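Local coordinates for protein (endonuclease) (Salmonella typhimurium, PDB 1BYR) that is an endonuclease of the PLD-like family, an alpha/beta protein with helices packed against a mixed beta-sheet, at residues A[21-26]-A[43-48]; A[35-40]-A[71-76]; A[48-53]-A[80-85]. All blocks are in the same frame, centred on the assembly; numbering follows the deposited sequence.

Contact 1: A[21-26]-A[43-48]; sequences SAIDSA and MKALVA
One water joins the two helices through their polar atoms: it donates to Asp24 OD1 at 2.8 Å and to the carbonyl O of Ala45 at 2.9 Å. No direct hydrogen bond crosses between 21-26 and 43-48, and this bridge marks the exposed margin of the interface, where the carboxylate of Asp24 reaches over toward the methyl of Ala45. Inside that margin the packing depends on Ile23. With chi1 at -65° its CG2 stands anti to the backbone N, and this branch comes closest to the other helix, while CG1 and CD1 lie slightly farther back, alongside Leu46 CD2. CG2 lies 3.5 Å from Ala45 O and 3.9 Å from Ala45 CB, so a single methyl abuts both the backbone carbonyl and the side chain of that alanine. It also touches Leu46, whose CB points away from Ile23 but whose branch CD2 comes back to 4.1 Å from CG2. The small alanine lets the backbones come near: Ile23 CA and Leu46 CA are 6.6 Å apart. The axes of 21-25 and 43-48 pass at 9.0 Å with N-to-C directions only 15° from parallel, the evidence for two helices lying side by side. Helix 14-25 is seated on the sheet through Ile23 against Ile98 of strand 97-100 and Ala22 against Val126 of strand 122-128. From the other flank of helix 40-51, Met43 and Val47 reach Tyr76, which places that helix between helices 14-25 and 68-79.

Contact 2: A[35-40]-A[71-76]; sequences YSFTAP and IAAMNY
The loop backbone draws nearest to segment 71-76 of helix 68-79 at Thr38 and Ala73, whose CA atoms are 5.7 Å apart, with no hydrogen bond between the two segments. Ala73 CB makes the closest approach of the helix to the loop. It lies 3.7 Å from Phe37 O and 4.3 Å from Thr38 CA, so the methyl rests on main chain as much as on side chain. The ring of Phe37 is swung toward the helix by a chi1 of -172°, which sets CG anti to the backbone N. Its CD2 then approaches Ala73 CB obliquely at 4.2 Å, and Met74 CG comes to the ring edge, near the ring plane, 4.3 Å from the same CD2. Phe37 O is buried here and finds no hydrogen-bonding partner in the model, a polar atom set against a methyl. The main-chain N of Phe37, by contrast, is held by Asn65 OD1, and Met43, Ile58 and Ile60 also touch the ring. Ala39 takes the N-cap position of helix 40-51. The loop joins strand 29-34 to that helix, and strand 55-61 runs parallel beside 29-34, making this a beta-alpha-beta unit, packed against helix 68-79 of the next, between parallel strands 55-61 and 84-87.

Contact 3: A[48-53]-A[80-85]; sequences AAKKRG and SGIPLR
Lys50 runs its aliphatic chain along Ile82, the two side chains sliding past each other in opposite directions, and this is the close-packed half of the contact. Lys50 CD is 3.8 Å from Ile82 CG1, while Lys50 CB is 4.0 Å from that same atom and 4.1 Å from Ile82 CD1. Ile82 is buried, its side chain also touching Ile58 of strand 55-61 and Ile77 of helix 68-79, so the methylenes of the lysine close over the border of an apolar cluster. The path of Lys50 explains the fit: CG leaves anti to the backbone N, with chi1 at 177°, and a bend at chi2 of 83° turns the outer carbons across the turn at 80-82. Beyond CD the character changes. CE lies 3.5 Å from Gly81 O, an approach of carbon to oxygen and no hydrogen bond. The ammonium end belongs to the looser, watery side: NZ is 3.8 Å from Ser80 O, and a water fills the role of go-between, accepting from Lys50 NZ at 3.0 Å and donating to Ser80 O at 2.7 Å. The segments meet where two helices finish, for Gly53 and Gly81 each carry a positive phi with two bonds back into the preceding turn, the signature of a Schellman motif. Ser80 O thus belongs to the C-terminal end of helix 68-79, where the helix dipole is negative, and a lysine charge nearby would probably be welcome. The chemistry implies a divided role for one side chain: its carbons seal the hydrophobic border, whereas its charge stays hydrated and reaches the helix end through water, with no direct hydrogen bond.

Overall arrangement
From the N terminus, contact 1 is the first to close: helix 14-25 leads through strand 29-34 and back to helix 40-51. Contact 2 opens inside that span, in the loop that follows the strand, and closes 31 residues later on helix 68-79, so it crosses contact 1. Contact 3 starts at Ala48, the residue it shares with contact 1, and reaches the turn before strand 84-87; it follows contact 1 in series and crosses contact 2. Helix 40-51 serves both contacts 1 and 3, and Arg52 NH2 probably bonds to Ala26 O across them. Together the three tie helices 14-25, 40-51 and 68-79 and their connections to the sheet.

Contact 1: A[21-26]-A[43-48]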
ATOM      1  N   SER A  21      15.546   6.178  -0.677  1.00  7.77           N
ATOM      2  CA  SER A  21      15.716   7.542  -1.181  1.00  7.81           C
ATOM      3  C   SER A  21      14.863   8.531  -0.399  1.00  8.21           C
ATOM      4  O   SER A  21      15.282   9.657  -0.121  1.00  8.98           O
ATOM      5  CB  SER A  21      15.338   7.618  -2.665  1.00  7.05           C
ATOM      6  OG  SER A  21      15.354   8.950  -3.148  1.00  7.55           O
ATOM      7  N   ALA A  22      13.659   8.120  -0.036  1.00  7.82           N
ATOM      8  CA  ALA A  22      12.784   9.001   0.721  1.00  8.46           C
ATOM      9  C   ALA A  22      13.346   9.246   2.124  1.00  8.99           C
ATOM     10  O   ALA A  22      13.356  10.375   2.606  1.00  8.87           O
ATOM     11  CB  ALA A  22      11.368   8.399   0.809  1.00  8.69           C
ATOM     12  N   ILE A  23      13.823   8.195   2.777  1.00  8.06           N
ATOM     13  CA  ILE A  23      14.366   8.342   4.116  1.00  7.57           C
ATOM     14  C   ILE A  23      15.653   9.166   4.067  1.00  8.57           C
ATOM     15  O   ILE A  23      15.854  10.074   4.865  1.00  6.87           O
ATOM     16  CB  ILE A  23      14.618   6.961   4.760  1.00  8.47           C
ATOM     17  CG1 ILE A  23      13.272   6.256   4.950  1.00  4.58           C
ATOM     18  CG2 ILE A  23      15.351   7.118   6.113  1.00  5.14           C
ATOM     19  CD1 ILE A  23      13.393   4.747   5.124  1.00  6.05           C
ATOM     20  N   ASP A  24      16.495   8.867   3.088  1.00  9.55           N
ATOM     21  CA  ASP A  24      17.757   9.572   2.901  1.00  9.78           C
ATOM     22  C   ASP A  24      17.581  11.054   2.577  1.00 10.93           C
ATOM     23  O   ASP A  24      18.504  11.850   2.748  1.00  9.80           O
ATOM     24  CB  ASP A  24      18.546   8.930   1.767  1.00  8.42           C
ATOM     25  CG  ASP A  24      19.199   7.628   2.168  1.00 11.49           C
ATOM     26  OD1 ASP A  24      19.259   7.319   3.385  1.00 11.18           O
ATOM     27  OD2 ASP A  24      19.654   6.913   1.253  1.00 12.96           O
ATOM     28  N   SER A  25      16.399  11.414   2.092  1.00 11.19           N
ATOM     29  CA  SER A  25      16.115  12.802   1.718  1.00 11.57           C
ATOM     30  C   SER A  25      15.659  13.692   2.866  1.00 11.45           C
ATOM     31  O   SER A  25      15.689  14.915   2.750  1.00 12.32           O
ATOM     32  CB  SER A  25      15.041  12.847   0.632  1.00  9.11           C
ATOM     33  OG  SER A  25      13.738  12.923   1.211  1.00  7.72           O
ATOM     34  N   ALA A  26      15.219  13.085   3.957  1.00 10.65           N
ATOM     35  CA  ALA A  26      14.717  13.850   5.095  1.00 12.38           C
ATOM     36  C   ALA A  26      15.752  14.796   5.697  1.00 14.20           C
ATOM     37  O   ALA A  26      16.854  14.385   6.090  1.00 12.87           O
ATOM     38  CB  ALA A  26      14.196  12.910   6.172  1.00 10.44           C
ATOM     39  N   MET A  43      16.161   0.082   8.771  1.00  8.57           N
ATOM     40  CA  MET A  43      16.544   0.529  10.115  1.00  7.89           C
ATOM     41  C   MET A  43      17.831   1.343  10.085  1.00  7.71           C
ATOM     42  O   MET A  43      17.920   2.398  10.713  1.00 10.31           O
ATOM     43  CB  MET A  43      16.713  -0.672  11.047  1.00  8.68           C
ATOM     44  CG  MET A  43      15.506  -1.633  11.042  1.00  9.86           C
ATOM     45  SD  MET A  43      13.897  -0.811  11.327  1.00 10.87           S
ATOM     46  CE  MET A  43      12.775  -2.011  10.483  1.00 11.07           C
ATOM     47  N   LYS A  44      18.823   0.871   9.342  1.00  7.86           N
ATOM     48  CA  LYS A  44      20.094   1.576   9.240  1.00  8.17           C
ATOM     49  C   LYS A  44      19.888   2.955   8.673  1.00  9.92           C
ATOM     50  O   LYS A  44      20.521   3.922   9.120  1.00  9.15           O
ATOM     51  CB  LYS A  44      21.059   0.812   8.348  1.00  8.38           C
ATOM     52  CG  LYS A  44      21.709  -0.369   9.042  1.00 11.21           C
ATOM     53  CD  LYS A  44      22.611  -1.111   8.088  1.00 12.88           C
ATOM     54  CE  LYS A  44      22.606  -2.580   8.403  1.00 14.95           C
ATOM     55  NZ  LYS A  44      23.953  -3.131   8.120  1.00 20.51           N
ATOM     56  N   ALA A  45      19.006   3.052   7.678  1.00  9.15           N
ATOM     57  CA  ALA A  45      18.703   4.332   7.050  1.00  9.44           C
ATOM     58  C   ALA A  45      17.977   5.290   8.004  1.00  8.52           C
ATOM     59  O   ALA A  45      18.262   6.488   8.022  1.00  8.62           O
ATOM     60  CB  ALA A  45      17.862   4.116   5.772  1.00  6.98           C
ATOM     61  N   LEU A  46      17.046   4.769   8.800  1.00  8.77           N
ATOM     62  CA  LEU A  46      16.312   5.598   9.746  1.00  8.01           C
ATOM     63  C   LEU A  46      17.258   6.165  10.808  1.00  7.83           C
ATOM     64  O   LEU A  46      17.208   7.356  11.127  1.00  5.83           O
ATOM     65  CB  LEU A  46      15.181   4.794  10.409  1.00  6.45           C
ATOM     66  CG  LEU A  46      14.011   4.435   9.483  1.00  7.42           C
ATOM     67  CD1 LEU A  46      13.220   3.253  10.070  1.00  5.25           C
ATOM     68  CD2 LEU A  46      13.124   5.655   9.286  1.00  2.37           C
ATOM     69  N   VAL A  47      18.137   5.323  11.342  1.00 10.28           N
ATOM     70  CA  VAL A  47      19.085   5.794  12.347  1.00 14.61           C
ATOM     71  C   VAL A  47      20.107   6.756  11.736  1.00 14.52           C
ATOM     72  O   VAL A  47      20.596   7.660  12.417  1.00 15.75           O
ATOM     73  CB  VAL A  47      19.804   4.612  13.042  1.00 14.93           C
ATOM     74  CG1 VAL A  47      18.798   3.521  13.401  1.00 15.80           C
ATOM     75  CG2 VAL A  47      20.881   4.068  12.147  1.00 20.52           C
ATOM     76  N   ALA A  48      20.429   6.589  10.459  1.00 13.50           N
ATOM     77  CA  ALA A  48      21.361   7.523   9.825  1.00 13.25           C
ATOM     78  C   ALA A  48      20.658   8.872   9.729  1.00 13.83           C
ATOM     79  O   ALA A  48      21.293   9.924   9.812  1.00 12.80           O
ATOM     80  CB  ALA A  48      21.768   7.051   8.439  1.00 13.08           C
TER
HETATM   81  O   HOH W   1      18.827   8.431   5.917  1.00 11.16           O

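Contact 2: A[35-40]-A[71-76]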
ATOM      1  N   TYR A  35       3.614  -2.020   9.548  1.00  7.82           N
ATOM      2  CA  TYR A  35       2.983  -3.246  10.018  1.00  7.13           C
ATOM      3  C   TYR A  35       4.271  -4.019  10.335  1.00  7.49           C
ATOM      4  O   TYR A  35       5.002  -3.624  11.231  1.00  9.87           O
ATOM      5  CB  TYR A  35       2.190  -3.893   8.883  1.00  7.65           C
ATOM      6  CG  TYR A  35       1.666  -5.280   9.184  1.00  7.28           C
ATOM      7  CD1 TYR A  35       1.216  -5.620  10.453  1.00  9.09           C
ATOM      8  CD2 TYR A  35       1.617  -6.248   8.193  1.00  7.76           C
ATOM      9  CE1 TYR A  35       0.731  -6.897  10.726  1.00  9.46           C
ATOM     10  CE2 TYR A  35       1.137  -7.528   8.455  1.00  7.71           C
ATOM     11  CZ  TYR A  35       0.691  -7.847   9.721  1.00  9.17           C
ATOM     12  OH  TYR A  35       0.198  -9.109   9.976  1.00 10.67           O
ATOM     13  N   SER A  36       4.584  -5.078   9.603  1.00  7.04           N
ATOM     14  CA  SER A  36       5.837  -5.793   9.848  1.00  8.17           C
ATOM     15  C   SER A  36       7.016  -4.821   9.723  1.00  9.44           C
ATOM     16  O   SER A  36       7.226  -4.229   8.669  1.00  8.30           O
ATOM     17  CB  SER A  36       5.984  -6.913   8.840  1.00  7.76           C
ATOM     18  OG  SER A  36       4.775  -7.605   8.756  1.00  8.28           O
ATOM     19  N   PHE A  37       7.794  -4.692  10.799  1.00  8.76           N
ATOM     20  CA  PHE A  37       8.921  -3.764  10.884  1.00  8.21           C
ATOM     21  C   PHE A  37      10.207  -4.571  11.124  1.00  9.82           C
ATOM     22  O   PHE A  37      10.587  -4.794  12.274  1.00  9.33           O
ATOM     23  CB  PHE A  37       8.606  -2.826  12.061  1.00  8.56           C
ATOM     24  CG  PHE A  37       9.535  -1.656  12.218  1.00  8.41           C
ATOM     25  CD1 PHE A  37       9.526  -0.604  11.313  1.00  7.19           C
ATOM     26  CD2 PHE A  37      10.380  -1.579  13.324  1.00  8.24           C
ATOM     27  CE1 PHE A  37      10.337   0.519  11.509  1.00  6.34           C
ATOM     28  CE2 PHE A  37      11.195  -0.465  13.527  1.00  5.63           C
ATOM     29  CZ  PHE A  37      11.177   0.580  12.618  1.00  6.52           C
ATOM     30  N   THR A  38      10.885  -4.987  10.052  1.00  9.37           N
ATOM     31  CA  THR A  38      12.087  -5.826  10.203  1.00  9.40           C
ATOM     32  C   THR A  38      13.326  -5.603   9.312  1.00  9.90           C
ATOM     33  O   THR A  38      14.426  -6.018   9.688  1.00 10.31           O
ATOM     34  CB  THR A  38      11.733  -7.339  10.042  1.00  8.92           C
ATOM     35  OG1 THR A  38      11.329  -7.585   8.689  1.00  8.82           O
ATOM     36  CG2 THR A  38      10.596  -7.751  10.965  1.00  8.46           C
ATOM     37  N   ALA A  39      13.169  -4.978   8.150  1.00  7.48           N
ATOM     38  CA  ALA A  39      14.299  -4.791   7.231  1.00  8.23           C
ATOM     39  C   ALA A  39      15.522  -4.045   7.775  1.00  9.12           C
ATOM     40  O   ALA A  39      15.473  -2.834   8.005  1.00  9.01           O
ATOM     41  CB  ALA A  39      13.813  -4.117   5.948  1.00  6.90           C
ATOM     42  N   PRO A  40      16.653  -4.754   7.959  1.00 10.60           N
ATOM     43  CA  PRO A  40      17.861  -4.101   8.484  1.00 10.14           C
ATOM     44  C   PRO A  40      18.268  -2.842   7.709  1.00  8.95           C
ATOM     45  O   PRO A  40      18.644  -1.845   8.311  1.00  9.50           O
ATOM     46  CB  PRO A  40      18.923  -5.203   8.423  1.00 10.49           C
ATOM     47  CG  PRO A  40      18.135  -6.472   8.503  1.00 12.15           C
ATOM     48  CD  PRO A  40      16.878  -6.190   7.713  1.00 10.22           C
ATOM     49  N   ILE A  71      11.915  -7.751  16.955  1.00  7.93           N
ATOM     50  CA  ILE A  71      12.544  -7.304  18.197  1.00  8.80           C
ATOM     51  C   ILE A  71      13.940  -6.688  17.972  1.00  8.37           C
ATOM     52  O   ILE A  71      14.276  -5.650  18.549  1.00  7.58           O
ATOM     53  CB  ILE A  71      12.605  -8.467  19.209  1.00  6.58           C
ATOM     54  CG1 ILE A  71      11.181  -8.733  19.721  1.00  7.42           C
ATOM     55  CG2 ILE A  71      13.549  -8.124  20.353  1.00  7.78           C
ATOM     56  CD1 ILE A  71      11.017 -10.070  20.409  1.00  7.66           C
ATOM     57  N   ALA A  72      14.740  -7.315  17.114  1.00  9.08           N
ATOM     58  CA  ALA A  72      16.069  -6.805  16.790  1.00  8.38           C
ATOM     59  C   ALA A  72      15.971  -5.381  16.218  1.00  8.03           C
ATOM     60  O   ALA A  72      16.723  -4.498  16.619  1.00  7.94           O
ATOM     61  CB  ALA A  72      16.750  -7.731  15.778  1.00  8.26           C
ATOM     62  N   ALA A  73      15.034  -5.146  15.307  1.00  6.82           N
ATOM     63  CA  ALA A  73      14.880  -3.815  14.719  1.00  6.15           C
ATOM     64  C   ALA A  73      14.362  -2.802  15.726  1.00  7.19           C
ATOM     65  O   ALA A  73      14.838  -1.668  15.790  1.00  7.85           O
ATOM     66  CB  ALA A  73      13.935  -3.877  13.507  1.00  6.64           C
ATOM     67  N   MET A  74      13.365  -3.206  16.503  1.00  8.54           N
ATOM     68  CA  MET A  74      12.793  -2.333  17.518  1.00  8.52           C
ATOM     69  C   MET A  74      13.867  -1.954  18.530  1.00  8.49           C
ATOM     70  O   MET A  74      13.959  -0.790  18.917  1.00  9.16           O
ATOM     71  CB  MET A  74      11.606  -3.024  18.219  1.00 10.88           C
ATOM     72  CG  MET A  74      10.383  -3.287  17.288  1.00  6.73           C
ATOM     73  SD  MET A  74       9.293  -4.655  17.821  1.00  7.31           S
ATOM     74  CE  MET A  74       8.386  -3.885  19.140  1.00  4.89           C
ATOM     75  N   ASN A  75      14.695  -2.918  18.943  1.00  9.58           N
ATOM     76  CA  ASN A  75      15.769  -2.640  19.907  1.00  9.86           C
ATOM     77  C   ASN A  75      16.808  -1.709  19.271  1.00 11.04           C
ATOM     78  O   ASN A  75      17.252  -0.729  19.877  1.00 12.02           O
ATOM     79  CB  ASN A  75      16.459  -3.936  20.365  1.00  6.19           C
ATOM     80  CG  ASN A  75      15.662  -4.689  21.420  1.00  8.63           C
ATOM     81  OD1 ASN A  75      15.921  -5.866  21.693  1.00 11.76           O
ATOM     82  ND2 ASN A  75      14.699  -4.019  22.016  1.00  6.63           N
ATOM     83  N   TYR A  76      17.195  -2.025  18.042  1.00 12.08           N
ATOM     84  CA  TYR A  76      18.148  -1.205  17.308  1.00 12.20           C
ATOM     85  C   TYR A  76      17.640   0.240  17.212  1.00 10.74           C
ATOM     86  O   TYR A  76      18.375   1.187  17.475  1.00 11.00           O
ATOM     87  CB  TYR A  76      18.345  -1.789  15.908  1.00 11.95           C
ATOM     88  CG  TYR A  76      19.289  -1.003  15.045  1.00 15.10           C
ATOM     89  CD1 TYR A  76      20.623  -0.851  15.399  1.00 16.41           C
ATOM     90  CD2 TYR A  76      18.850  -0.406  13.874  1.00 15.39           C
ATOM     91  CE1 TYR A  76      21.491  -0.121  14.605  1.00 16.52           C
ATOM     92  CE2 TYR A  76      19.704   0.316  13.083  1.00 14.81           C
ATOM     93  CZ  TYR A  76      21.022   0.460  13.447  1.00 17.34           C
ATOM     94  OH  TYR A  76      21.869   1.194  12.652  1.00 15.88           O
TER

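Contact 3: A[48-53]-A[80-85]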
ATOM      1  N   ALA A  48      20.429   6.589  10.459  1.00 13.50           N
ATOM      2  CA  ALA A  48      21.361   7.523   9.825  1.00 13.25           C
ATOM      3  C   ALA A  48      20.658   8.872   9.729  1.00 13.83           C
ATOM      4  O   ALA A  48      21.293   9.924   9.812  1.00 12.80           O
ATOM      5  CB  ALA A  48      21.768   7.051   8.439  1.00 13.08           C
ATOM      6  N   ALA A  49      19.339   8.847   9.557  1.00 12.47           N
ATOM      7  CA  ALA A  49      18.567  10.084   9.484  1.00 13.16           C
ATOM      8  C   ALA A  49      18.628  10.786  10.841  1.00 13.46           C
ATOM      9  O   ALA A  49      18.882  11.988  10.924  1.00 13.37           O
ATOM     10  CB  ALA A  49      17.115   9.786   9.116  1.00 12.31           C
ATOM     11  N   LYS A  50      18.385  10.035  11.904  1.00 14.44           N
ATOM     12  CA  LYS A  50      18.445  10.593  13.259  1.00 17.57           C
ATOM     13  C   LYS A  50      19.813  11.255  13.503  1.00 15.23           C
ATOM     14  O   LYS A  50      19.894  12.386  13.976  1.00 15.52           O
ATOM     15  CB  LYS A  50      18.215   9.476  14.285  1.00 19.50           C
ATOM     16  CG  LYS A  50      18.330   9.917  15.736  1.00 25.12           C
ATOM     17  CD  LYS A  50      17.029  10.526  16.225  1.00 27.98           C
ATOM     18  CE  LYS A  50      17.163  11.010  17.660  1.00 30.90           C
ATOM     19  NZ  LYS A  50      18.596  11.226  18.011  1.00 34.12           N
ATOM     20  N   LYS A  51      20.882  10.546  13.161  1.00 15.47           N
ATOM     21  CA  LYS A  51      22.240  11.056  13.322  1.00 16.19           C
ATOM     22  C   LYS A  51      22.425  12.359  12.550  1.00 17.59           C
ATOM     23  O   LYS A  51      23.206  13.221  12.940  1.00 20.14           O
ATOM     24  CB  LYS A  51      23.257  10.013  12.844  1.00 16.06           C
ATOM     25  CG  LYS A  51      23.376   8.818  13.765  1.00 13.99           C
ATOM     26  CD  LYS A  51      24.464   7.865  13.283  1.00 18.36           C
ATOM     27  CE  LYS A  51      24.645   6.687  14.242  1.00 17.19           C
ATOM     28  NZ  LYS A  51      25.175   5.449  13.573  1.00 16.63           N
ATOM     29  N   ARG A  52      21.695  12.505  11.458  1.00 17.37           N
ATOM     30  CA  ARG A  52      21.750  13.723  10.656  1.00 16.85           C
ATOM     31  C   ARG A  52      21.010  14.852  11.383  1.00 16.67           C
ATOM     32  O   ARG A  52      21.066  15.997  10.963  1.00 17.96           O
ATOM     33  CB  ARG A  52      21.062  13.508   9.296  1.00 17.38           C
ATOM     34  CG  ARG A  52      21.945  12.963   8.200  1.00 18.86           C
ATOM     35  CD  ARG A  52      21.436  13.389   6.825  1.00 16.14           C
ATOM     36  NE  ARG A  52      20.011  13.131   6.619  1.00 16.15           N
ATOM     37  CZ  ARG A  52      19.496  11.928   6.377  1.00 15.10           C
ATOM     38  NH1 ARG A  52      20.288  10.861   6.314  1.00 11.72           N
ATOM     39  NH2 ARG A  52      18.192  11.792   6.167  1.00 12.53           N
ATOM     40  N   GLY A  53      20.308  14.520  12.461  1.00 15.35           N
ATOM     41  CA  GLY A  53      19.549  15.528  13.179  1.00 13.61           C
ATOM     42  C   GLY A  53      18.054  15.482  12.879  1.00 15.41           C
ATOM     43  O   GLY A  53      17.269  16.242  13.452  1.00 15.82           O
ATOM     44  N   SER A  80      18.885   3.992  19.491  1.00 14.75           N
ATOM     45  CA  SER A  80      19.347   5.190  18.792  1.00 12.44           C
ATOM     46  C   SER A  80      18.644   6.472  19.234  1.00 11.49           C
ATOM     47  O   SER A  80      18.929   7.541  18.716  1.00 13.01           O
ATOM     48  CB  SER A  80      19.164   5.031  17.286  1.00 12.15           C
ATOM     49  OG  SER A  80      19.930   3.947  16.813  1.00 17.35           O
ATOM     50  N   GLY A  81      17.720   6.369  20.179  1.00 10.37           N
ATOM     51  CA  GLY A  81      17.032   7.561  20.638  1.00  9.82           C
ATOM     52  C   GLY A  81      15.846   7.943  19.764  1.00 10.36           C
ATOM     53  O   GLY A  81      15.306   9.036  19.900  1.00 11.16           O
ATOM     54  N   ILE A  82      15.435   7.055  18.862  1.00 10.21           N
ATOM     55  CA  ILE A  82      14.289   7.339  18.002  1.00  9.06           C
ATOM     56  C   ILE A  82      13.019   6.930  18.731  1.00  9.02           C
ATOM     57  O   ILE A  82      12.833   5.755  19.053  1.00  9.14           O
ATOM     58  CB  ILE A  82      14.327   6.532  16.668  1.00 10.55           C
ATOM     59  CG1 ILE A  82      15.280   7.190  15.673  1.00  7.74           C
ATOM     60  CG2 ILE A  82      12.921   6.472  16.047  1.00 10.29           C
ATOM     61  CD1 ILE A  82      15.735   6.241  14.559  1.00  6.39           C
ATOM     62  N   PRO A  83      12.129   7.895  18.998  1.00 10.05           N
ATOM     63  CA  PRO A  83      10.875   7.571  19.691  1.00 11.19           C
ATOM     64  C   PRO A  83      10.041   6.532  18.917  1.00 10.31           C
ATOM     65  O   PRO A  83       9.666   6.739  17.758  1.00  9.77           O
ATOM     66  CB  PRO A  83      10.166   8.925  19.809  1.00 11.28           C
ATOM     67  CG  PRO A  83      11.296   9.950  19.659  1.00 10.68           C
ATOM     68  CD  PRO A  83      12.238   9.332  18.691  1.00  9.60           C
ATOM     69  N   LEU A  84       9.756   5.404  19.557  1.00  8.51           N
ATOM     70  CA  LEU A  84       9.004   4.344  18.909  1.00  8.89           C
ATOM     71  C   LEU A  84       7.864   3.793  19.761  1.00  8.91           C
ATOM     72  O   LEU A  84       7.995   3.630  20.976  1.00 10.00           O
ATOM     73  CB  LEU A  84       9.974   3.223  18.527  1.00  8.07           C
ATOM     74  CG  LEU A  84       9.425   1.865  18.103  1.00  7.77           C
ATOM     75  CD1 LEU A  84       8.987   1.928  16.633  1.00  6.26           C
ATOM     76  CD2 LEU A  84      10.507   0.802  18.307  1.00  5.18           C
ATOM     77  N   ARG A  85       6.729   3.517  19.113  1.00  9.47           N
ATOM     78  CA  ARG A  85       5.563   2.971  19.795  1.00  9.12           C
ATOM     79  C   ARG A  85       4.909   1.809  19.054  1.00  8.23           C
ATOM     80  O   ARG A  85       4.925   1.739  17.823  1.00  5.11           O
ATOM     81  CB  ARG A  85       4.487   4.056  19.998  1.00  8.88           C
ATOM     82  CG  ARG A  85       4.860   5.174  20.949  1.00 11.54           C
ATOM     83  CD  ARG A  85       3.649   6.045  21.304  1.00 13.33           C
ATOM     84  NE  ARG A  85       3.956   6.923  22.427  1.00 13.26           N
ATOM     85  CZ  ARG A  85       3.226   7.975  22.778  1.00 18.36           C
ATOM     86  NH1 ARG A  85       2.129   8.300  22.095  1.00 17.70           N
ATOM     87  NH2 ARG A  85       3.596   8.711  23.821  1.00 19.06           N
TER
HETATM   88  O   HOH W   2      20.899   9.295  18.303  1.00 43.59           O